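Local coordinates for tail fiber protein (Acinetobacter phage AM24, PDB 5W5P) that probably recognises and degrades the capsular polysaccharide of its Acinetobacter baumannii host as a trimeric tailspike of the phage, at residues D534-F544 with R573-L582; R450-K458 with G613-T623. All coordinates share one frame; numbering follows the deposited sequence.

Contact 1 (D534-F544 with R573-L582)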
loop_
_atom_site.group_PDB
_atom_site.type_symbol
_atom_site.label_atom_id
_atom_site.label_comp_id
_atom_site.label_asym_id
_atom_site.label_seq_id
_atom_site.Cartn_x
_atom_site.Cartn_y
_atom_site.Cartn_z
ATOM N N ASP A 534 39.614 26.105 4.232
ATOM C CA ASP A 534 40.002 25.774 2.868
ATOM C C ASP A 534 40.367 24.298 2.765
ATOM O O ASP A 534 41.008 23.736 3.655
ATOM C CB ASP A 534 41.189 26.632 2.419
ATOM C CG ASP A 534 40.900 28.124 2.486
ATOM O OD1 ASP A 534 39.714 28.512 2.476
ATOM O OD2 ASP A 534 41.867 28.912 2.543
ATOM N N VAL A 535 39.946 23.667 1.673
ATOM C CA VAL A 535 40.319 22.293 1.367
ATOM C C VAL A 535 40.981 22.272 -0.004
ATOM O O VAL A 535 40.580 23.010 -0.910
ATOM C CB VAL A 535 39.109 21.339 1.413
ATOM C CG1 VAL A 535 38.679 21.112 2.860
ATOM C CG2 VAL A 535 37.963 21.883 0.572
ATOM N N TYR A 536 41.990 21.425 -0.155
ATOM C CA TYR A 536 42.841 21.441 -1.332
ATOM C C TYR A 536 42.630 20.186 -2.167
ATOM O O TYR A 536 42.258 19.129 -1.651
ATOM C CB TYR A 536 44.308 21.583 -0.922
ATOM C CG TYR A 536 44.507 22.650 0.133
ATOM C CD1 TYR A 536 44.549 23.997 -0.215
ATOM C CD2 TYR A 536 44.636 22.316 1.477
ATOM C CE1 TYR A 536 44.723 24.983 0.742
ATOM C CE2 TYR A 536 44.808 23.298 2.442
ATOM C CZ TYR A 536 44.851 24.631 2.066
ATOM O OH TYR A 536 45.024 25.617 3.013
ATOM N N VAL A 537 42.864 20.323 -3.472
ATOM C CA VAL A 537 42.638 19.262 -4.443
ATOM C C VAL A 537 43.942 18.970 -5.170
ATOM O O VAL A 537 44.672 19.890 -5.555
ATOM C CB VAL A 537 41.533 19.643 -5.452
ATOM C CG1 VAL A 537 41.447 18.614 -6.573
ATOM C CG2 VAL A 537 40.191 19.798 -4.749
ATOM N N ALA A 538 44.233 17.684 -5.352
ATOM C CA ALA A 538 45.276 17.220 -6.254
ATOM C C ALA A 538 44.634 16.321 -7.301
ATOM O O ALA A 538 43.883 15.403 -6.956
ATOM C CB ALA A 538 46.375 16.470 -5.501
ATOM N N ALA A 539 44.916 16.594 -8.569
ATOM C CA ALA A 539 44.340 15.869 -9.689
ATOM C C ALA A 539 45.423 15.126 -10.460
ATOM O O ALA A 539 46.593 15.513 -10.465
ATOM C CB ALA A 539 43.602 16.821 -10.636
ATOM N N SER A 540 45.012 14.057 -11.135
ATOM C CA SER A 540 45.928 13.288 -11.964
ATOM C C SER A 540 45.168 12.752 -13.166
ATOM O O SER A 540 44.096 12.165 -13.010
ATOM C CB SER A 540 46.552 12.142 -11.170
ATOM O OG SER A 540 47.525 11.464 -11.936
ATOM N N LEU A 541 45.720 12.960 -14.357
ATOM C CA LEU A 541 45.123 12.451 -15.590
ATOM C C LEU A 541 45.419 10.959 -15.681
ATOM O O LEU A 541 46.535 10.555 -16.017
ATOM C CB LEU A 541 45.670 13.203 -16.798
ATOM C CG LEU A 541 45.089 12.843 -18.165
ATOM C CD1 LEU A 541 43.607 13.195 -18.228
ATOM C CD2 LEU A 541 45.862 13.532 -19.288
ATOM N N THR A 542 44.418 10.131 -15.378
ATOM C CA THR A 542 44.593 8.684 -15.418
ATOM C C THR A 542 44.322 8.090 -16.792
ATOM O O THR A 542 44.830 7.008 -17.099
ATOM C CB THR A 542 43.679 8.000 -14.394
ATOM O OG1 THR A 542 42.375 7.799 -14.960
ATOM C CG2 THR A 542 43.561 8.843 -13.140
ATOM N N GLY A 543 43.529 8.759 -17.619
ATOM C CA GLY A 543 43.197 8.228 -18.926
ATOM C C GLY A 543 42.789 9.334 -19.866
ATOM O O GLY A 543 42.287 10.381 -19.443
ATOM N N PHE A 544 43.012 9.102 -21.158
ATOM C CA PHE A 544 42.630 10.067 -22.177
ATOM C C PHE A 544 42.491 9.345 -23.507
ATOM O O PHE A 544 43.298 8.471 -23.833
ATOM C CB PHE A 544 43.654 11.206 -22.288
ATOM C CG PHE A 544 43.326 12.209 -23.357
ATOM C CD1 PHE A 544 42.452 13.249 -23.102
ATOM C CD2 PHE A 544 43.886 12.108 -24.618
ATOM C CE1 PHE A 544 42.143 14.171 -24.083
ATOM C CE2 PHE A 544 43.583 13.027 -25.604
ATOM C CZ PHE A 544 42.708 14.060 -25.335
ATOM N N ARG A 573 43.803 26.815 -8.705
ATOM C CA ARG A 573 42.801 27.182 -7.714
ATOM C C ARG A 573 42.411 28.644 -7.906
ATOM O O ARG A 573 43.273 29.530 -7.887
ATOM C CB ARG A 573 43.314 26.947 -6.294
ATOM C CG ARG A 573 42.394 27.518 -5.219
ATOM C CD ARG A 573 42.955 27.328 -3.816
ATOM N NE ARG A 573 42.310 26.216 -3.121
ATOM C CZ ARG A 573 41.338 26.346 -2.222
ATOM N NH1 ARG A 573 40.884 27.545 -1.885
ATOM N NH2 ARG A 573 40.822 25.269 -1.651
ATOM N N VAL A 574 41.116 28.890 -8.099
ATOM C CA VAL A 574 40.564 30.234 -8.224
ATOM C C VAL A 574 39.465 30.361 -7.179
ATOM O O VAL A 574 38.411 29.721 -7.297
ATOM C CB VAL A 574 40.024 30.515 -9.632
ATOM C CG1 VAL A 574 39.402 31.902 -9.698
ATOM C CG2 VAL A 574 41.130 30.376 -10.660
ATOM N N GLY A 575 39.703 31.191 -6.166
ATOM C CA GLY A 575 38.809 31.277 -5.030
ATOM C C GLY A 575 38.724 29.941 -4.326
ATOM O O GLY A 575 39.706 29.479 -3.738
ATOM N N THR A 576 37.554 29.308 -4.384
ATOM C CA THR A 576 37.380 27.948 -3.902
ATOM C C THR A 576 37.307 26.938 -5.038
ATOM O O THR A 576 37.237 25.732 -4.775
ATOM C CB THR A 576 36.116 27.846 -3.037
ATOM O OG1 THR A 576 35.018 28.469 -3.715
ATOM C CG2 THR A 576 36.332 28.523 -1.690
ATOM N N LYS A 577 37.329 27.394 -6.286
ATOM C CA LYS A 577 37.180 26.516 -7.434
ATOM C C LYS A 577 38.535 26.006 -7.912
ATOM O O LYS A 577 39.592 26.548 -7.579
ATOM C CB LYS A 577 36.462 27.236 -8.578
ATOM C CG LYS A 577 35.096 27.779 -8.199
ATOM C CD LYS A 577 34.462 28.567 -9.330
ATOM C CE LYS A 577 33.172 29.228 -8.876
ATOM N NZ LYS A 577 32.739 30.294 -9.820
ATOM N N TYR A 578 38.486 24.944 -8.710
ATOM C CA TYR A 578 39.665 24.390 -9.361
ATOM C C TYR A 578 39.370 24.274 -10.847
ATOM O O TYR A 578 38.378 23.653 -11.239
ATOM C CB TYR A 578 40.045 23.030 -8.767
ATOM C CG TYR A 578 40.897 23.144 -7.522
ATOM C CD1 TYR A 578 40.312 23.291 -6.272
ATOM C CD2 TYR A 578 42.289 23.117 -7.597
ATOM C CE1 TYR A 578 41.080 23.403 -5.131
ATOM C CE2 TYR A 578 43.068 23.231 -6.457
ATOM C CZ TYR A 578 42.455 23.373 -5.227
ATOM O OH TYR A 578 43.206 23.483 -4.080
ATOM N N LEU A 579 40.216 24.894 -11.666
ATOM C CA LEU A 579 40.104 24.806 -13.115
ATOM C C LEU A 579 41.013 23.688 -13.606
ATOM O O LEU A 579 42.230 23.744 -13.408
ATOM C CB LEU A 579 40.488 26.132 -13.773
ATOM C CG LEU A 579 39.976 27.442 -13.165
ATOM C CD1 LEU A 579 40.488 28.624 -13.972
ATOM C CD2 LEU A 579 38.458 27.463 -13.097
ATOM N N LEU A 580 40.426 22.676 -14.236
ATOM C CA LEU A 580 41.198 21.600 -14.845
ATOM C C LEU A 580 41.481 21.954 -16.300
ATOM O O LEU A 580 40.583 22.393 -17.025
ATOM C CB LEU A 580 40.447 20.273 -14.745
ATOM C CG LEU A 580 40.277 19.709 -13.330
ATOM C CD1 LEU A 580 38.964 20.178 -12.717
ATOM C CD2 LEU A 580 40.355 18.191 -13.332
ATOM N N LYS A 581 42.734 21.783 -16.718
ATOM C CA LYS A 581 43.173 22.226 -18.033
ATOM C C LYS A 581 44.024 21.157 -18.704
ATOM O O LYS A 581 44.758 20.416 -18.042
ATOM C CB LYS A 581 43.980 23.528 -17.952
ATOM C CG LYS A 581 43.477 24.536 -16.937
ATOM C CD LYS A 581 44.464 25.677 -16.802
ATOM C CE LYS A 581 43.943 26.760 -15.888
ATOM N NZ LYS A 581 44.849 27.941 -15.922
ATOM N N LEU A 582 43.929 21.098 -20.032
ATOM C CA LEU A 582 44.727 20.195 -20.846
ATOM C C LEU A 582 45.559 20.990 -21.844
ATOM O O LEU A 582 45.123 22.025 -22.358
ATOM C CB LEU A 582 43.844 19.185 -21.589
ATOM C CG LEU A 582 43.083 18.198 -20.705
ATOM C CD1 LEU A 582 42.108 17.370 -21.530
ATOM C CD2 LEU A 582 44.050 17.301 -19.944
HETATM O O HOH W 1 38.165 25.314 0.002
#

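Contact 2 (R450-K458 with G613-T623)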
loop_
_atom_site.group_PDB
_atom_site.type_symbol
_atom_site.label_atom_id
_atom_site.label_comp_id
_atom_site.label_asym_id
_atom_site.label_seq_id
_atom_site.Cartn_x
_atom_site.Cartn_y
_atom_site.Cartn_z
ATOM N N ARG A 450 28.639 4.609 0.426
ATOM C CA ARG A 450 28.964 6.032 0.532
ATOM C C ARG A 450 29.538 6.581 -0.772
ATOM O O ARG A 450 30.378 7.485 -0.761
ATOM C CB ARG A 450 29.917 6.299 1.705
ATOM C CG ARG A 450 29.297 6.032 3.069
ATOM C CD ARG A 450 30.352 5.718 4.109
ATOM N NE ARG A 450 29.769 5.115 5.301
ATOM C CZ ARG A 450 29.888 5.610 6.530
ATOM N NH1 ARG A 450 30.577 6.721 6.744
ATOM N NH2 ARG A 450 29.314 4.987 7.549
ATOM N N VAL A 451 29.089 6.037 -1.902
ATOM C CA VAL A 451 29.468 6.516 -3.227
ATOM C C VAL A 451 28.327 7.360 -3.771
ATOM O O VAL A 451 27.162 6.938 -3.735
ATOM C CB VAL A 451 29.784 5.343 -4.170
ATOM C CG1 VAL A 451 30.022 5.841 -5.584
ATOM C CG2 VAL A 451 30.989 4.552 -3.663
ATOM N N THR A 452 28.651 8.554 -4.269
ATOM C CA THR A 452 27.653 9.466 -4.813
ATOM C C THR A 452 28.118 9.989 -6.166
ATOM O O THR A 452 29.317 10.161 -6.409
ATOM C CB THR A 452 27.367 10.643 -3.854
ATOM O OG1 THR A 452 26.431 11.548 -4.455
ATOM C CG2 THR A 452 28.649 11.396 -3.516
ATOM N N PHE A 453 27.153 10.239 -7.046
ATOM C CA PHE A 453 27.420 10.664 -8.410
ATOM C C PHE A 453 26.973 12.105 -8.614
ATOM O O PHE A 453 25.978 12.554 -8.037
ATOM C CB PHE A 453 26.716 9.754 -9.421
ATOM C CG PHE A 453 27.334 8.396 -9.535
ATOM C CD1 PHE A 453 27.118 7.440 -8.557
ATOM C CD2 PHE A 453 28.139 8.075 -10.615
ATOM C CE1 PHE A 453 27.691 6.189 -8.653
ATOM C CE2 PHE A 453 28.718 6.818 -10.721
ATOM C CZ PHE A 453 28.493 5.874 -9.739
ATOM N N ASP A 454 27.731 12.829 -9.432
ATOM C CA ASP A 454 27.417 14.209 -9.760
ATOM C C ASP A 454 27.688 14.428 -11.238
ATOM O O ASP A 454 28.309 13.599 -11.905
ATOM C CB ASP A 454 28.225 15.198 -8.913
ATOM C CG ASP A 454 27.426 16.430 -8.542
ATOM O OD1 ASP A 454 26.608 16.882 -9.370
ATOM O OD2 ASP A 454 27.617 16.944 -7.422
ATOM N N LEU A 455 27.216 15.559 -11.751
ATOM C CA LEU A 455 27.308 15.822 -13.177
ATOM C C LEU A 455 27.032 17.296 -13.437
ATOM O O LEU A 455 26.354 17.964 -12.650
ATOM C CB LEU A 455 26.337 14.937 -13.975
ATOM C CG LEU A 455 24.847 15.292 -14.025
ATOM C CD1 LEU A 455 24.152 14.525 -15.143
ATOM C CD2 LEU A 455 24.177 15.008 -12.695
ATOM N N SER A 456 27.583 17.795 -14.542
ATOM C CA SER A 456 27.368 19.176 -14.945
ATOM C C SER A 456 27.742 19.327 -16.411
ATOM O O SER A 456 28.538 18.556 -16.950
ATOM C CB SER A 456 28.182 20.148 -14.084
ATOM O OG SER A 456 29.414 20.468 -14.712
ATOM N N ARG A 457 27.149 20.331 -17.052
ATOM C CA ARG A 457 27.530 20.742 -18.398
ATOM C C ARG A 457 27.963 22.199 -18.337
ATOM O O ARG A 457 27.242 23.043 -17.794
ATOM C CB ARG A 457 26.382 20.553 -19.400
ATOM C CG ARG A 457 26.215 19.107 -19.884
ATOM C CD ARG A 457 25.008 18.929 -20.816
ATOM N NE ARG A 457 23.736 19.292 -20.185
ATOM C CZ ARG A 457 22.549 18.780 -20.517
ATOM N NH1 ARG A 457 22.450 17.868 -21.474
ATOM N NH2 ARG A 457 21.454 19.184 -19.890
ATOM N N LYS A 458 29.152 22.482 -18.868
ATOM C CA LYS A 458 29.712 23.824 -18.865
ATOM C C LYS A 458 30.400 24.082 -20.196
ATOM O O LYS A 458 31.090 23.209 -20.732
ATOM C CB LYS A 458 30.707 24.026 -17.709
ATOM C CG LYS A 458 31.158 25.471 -17.537
ATOM C CD LYS A 458 31.865 25.702 -16.213
ATOM C CE LYS A 458 31.756 27.159 -15.789
ATOM N NZ LYS A 458 30.422 27.419 -15.164
ATOM N N GLY A 613 35.272 10.634 8.970
ATOM C CA GLY A 613 34.040 11.060 9.585
ATOM C C GLY A 613 32.843 10.267 9.095
ATOM O O GLY A 613 32.966 9.204 8.481
ATOM N N ALA A 614 31.662 10.813 9.374
ATOM C CA ALA A 614 30.409 10.167 9.018
ATOM C C ALA A 614 29.866 10.640 7.678
ATOM O O ALA A 614 28.661 10.530 7.436
ATOM C CB ALA A 614 29.369 10.388 10.120
ATOM N N SER A 615 30.724 11.144 6.797
ATOM C CA SER A 615 30.262 11.647 5.511
ATOM C C SER A 615 29.788 10.495 4.631
ATOM O O SER A 615 30.504 9.507 4.440
ATOM C CB SER A 615 31.377 12.423 4.811
ATOM O OG SER A 615 30.986 12.810 3.502
ATOM N N VAL A 616 28.573 10.621 4.101
ATOM C CA VAL A 616 28.055 9.655 3.143
ATOM C C VAL A 616 28.030 10.200 1.720
ATOM O O VAL A 616 27.962 9.401 0.772
ATOM C CB VAL A 616 26.655 9.150 3.552
ATOM C CG1 VAL A 616 26.765 8.202 4.740
ATOM C CG2 VAL A 616 25.737 10.316 3.874
ATOM N N ALA A 617 28.095 11.520 1.535
ATOM C CA ALA A 617 28.157 12.131 0.208
ATOM C C ALA A 617 29.195 13.249 0.219
ATOM O O ALA A 617 28.964 14.307 0.815
ATOM C CB ALA A 617 26.792 12.668 -0.216
ATOM N N GLY A 618 30.323 13.029 -0.456
ATOM C CA GLY A 618 31.315 14.075 -0.620
ATOM C C GLY A 618 30.775 15.288 -1.354
ATOM O O GLY A 618 30.124 15.162 -2.395
ATOM N N GLN A 619 31.048 16.479 -0.831
ATOM C CA GLN A 619 30.436 17.699 -1.334
ATOM C C GLN A 619 31.260 18.385 -2.429
ATOM O O GLN A 619 31.005 19.554 -2.738
ATOM C CB GLN A 619 30.171 18.665 -0.175
ATOM C CG GLN A 619 29.026 18.231 0.736
ATOM C CD GLN A 619 27.776 17.817 -0.035
ATOM O OE1 GLN A 619 27.021 18.660 -0.530
ATOM N NE2 GLN A 619 27.553 16.513 -0.132
ATOM N N ILE A 620 32.246 17.694 -3.011
ATOM C CA ILE A 620 32.848 18.172 -4.252
ATOM C C ILE A 620 31.846 17.986 -5.386
ATOM O O ILE A 620 31.076 17.015 -5.405
ATOM C CB ILE A 620 34.171 17.439 -4.542
ATOM C CG1 ILE A 620 34.927 18.114 -5.690
ATOM C CG2 ILE A 620 33.931 15.969 -4.874
ATOM C CD1 ILE A 620 35.796 19.271 -5.242
ATOM N N TYR A 621 31.831 18.926 -6.330
ATOM C CA TYR A 621 30.851 18.878 -7.409
ATOM C C TYR A 621 31.387 19.649 -8.605
ATOM O O TYR A 621 32.172 20.587 -8.430
ATOM C CB TYR A 621 29.497 19.457 -6.962
ATOM C CG TYR A 621 29.516 20.938 -6.652
ATOM C CD1 TYR A 621 29.902 21.395 -5.402
ATOM C CD2 TYR A 621 29.144 21.877 -7.607
ATOM C CE1 TYR A 621 29.917 22.745 -5.107
ATOM C CE2 TYR A 621 29.163 23.233 -7.324
ATOM C CZ TYR A 621 29.548 23.661 -6.070
ATOM O OH TYR A 621 29.566 25.005 -5.774
ATOM N N PRO A 622 30.982 19.284 -9.823
ATOM C CA PRO A 622 31.390 20.048 -11.006
ATOM C C PRO A 622 30.447 21.210 -11.264
ATOM O O PRO A 622 29.236 21.123 -11.057
ATOM C CB PRO A 622 31.301 19.003 -12.126
ATOM C CG PRO A 622 30.176 18.110 -11.692
ATOM C CD PRO A 622 30.158 18.114 -10.179
ATOM N N THR A 623 31.018 22.320 -11.722
ATOM C CA THR A 623 30.243 23.534 -11.963
ATOM C C THR A 623 29.737 23.592 -13.397
ATOM O O THR A 623 30.101 22.762 -14.228
ATOM C CB THR A 623 31.065 24.796 -11.678
ATOM O OG1 THR A 623 32.027 24.982 -12.723
ATOM C CG2 THR A 623 31.783 24.669 -10.349
ATOM O OXT THR A 623 28.951 24.471 -13.750
HETATM O O HOH W 2 32.554 8.474 5.684
HETATM O O HOH W 3 31.255 6.885 10.029
HETATM O O HOH W 4 28.762 16.383 -4.991
#

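Contact 1 (D534-F544 with R573-L582)
Val537 sets its CB over one face of the Tyr578 ring, and this CH-pi contact is a compact example of one way an aromatic residue on one beta sheet meets an aliphatic one on another. Val537 CB stands 3.7 Å from the centroid of the Tyr578 ring, only 8° off the normal, and Val537 CG2 reaches CE1 of the same ring. CG1 of the valine is anti to the backbone N, which sets CG2 beside that N, over the CD1-CE1 side of the ring. Arg573 CB covers the opposite face, nearer the rim, and the ring is thereby sandwiched.

Polar contacts gather at the phenol end. Tyr578 OH receives a nearly straight bond from Arg573 NE (3.0 Å, 171°), with the hydroxyl oxygen close to the guanidinium plane, and a weak one from Val537 N at 3.2 Å. The arginine chain bends at chi3, turning its head toward the strand edge, where NH2 points at Val535 O; the modelled separation there is too short to be taken literally. Water 1 accepts from both Val535 N (2.9 Å) and Arg573 NH2, linking the guanidinium to the backbone of Val535 through the water. The ring of Tyr536 is steeply tilted against the guanidinium, and its own hydroxyl bonds to Val551 of the second subunit.

Farther along, the contact is purely apolar and looser. Ala539 CB meets Leu580 CD2 at 4.4 Å, Leu541 and Leu582 touch through their CD2 methyls, and Phe544 CE1 approaches Leu582 CD1.

The axes of strands 535-544 and 577-582 come within 8.7 Å and run 12° from parallel, each strand in its own sheet, the two facing one another. Strand 509-523 pairs with the first through backbone bonds, whereas 577-582 lies between 470-477 and 569-574, joined to the latter by the type II' turn from Val574 to Lys577.

Contact 2 (R450-K458 with G613-T623)
Pro622 packs closely along strand 451-458, its CD 3.6 Å from Asp454 CG and its CB 3.5 Å from Ser456 OG, so that the proline ring lies against both side chains. Beside it Asp454 and Tyr621 point the same way, with Asp454 OD2 3.2 Å from Tyr621 CB. Asp454 OD1 is held by Leu455 N through its anti lone pair, while OD2 is within hydrogen-bonding distance of water 4 and forms a salt bridge with Arg438 of the third subunit. Ser456 OG donates to Thr623 O, although the modelled distance is doubtfully short.

The other end is water-mediated, with Gly613 and the exposed Ala614 on its solvent side. Arg450 lays its extended chain across Val616, CG meeting CG1 at 3.7 Å, and CG1 also lies over one guanidinium face. Arg450 NH1 donates to water 2 at 2.8 Å, and that water lies near Gly613 O and Ser615 O; NH2 bonds to Leu395 of the third subunit.

Lys458, bent at chi4, brings NZ within 3.6 Å of Thr623 OXT in a long salt bridge, while Thr623 OG1 bonds to Glu475. The lysine may favour the charged form of the C-terminal carboxylate. Separately, Asp454 and Arg450 tie this contact to the third subunit through polar bonds.

Both contacts belong to the C-terminal part of the chain, beyond the parallel strands of the long central body, and their centres lie 15 Å apart with nearest atoms about 4 Å from each other. Contact 1 is nested within the loop that contact 2 closes. Each joins the same two antiparallel sheets: strands 451-461 and 535-546 are the outermost strands of one, while 577-582 and 621-622 both pair with 470-477 in the other. The contacts thus sit at the two outer strands of the first sheet. Residues of both contacts also touch the second subunit, so the stacking of the sheets and the trimer interface lie close together.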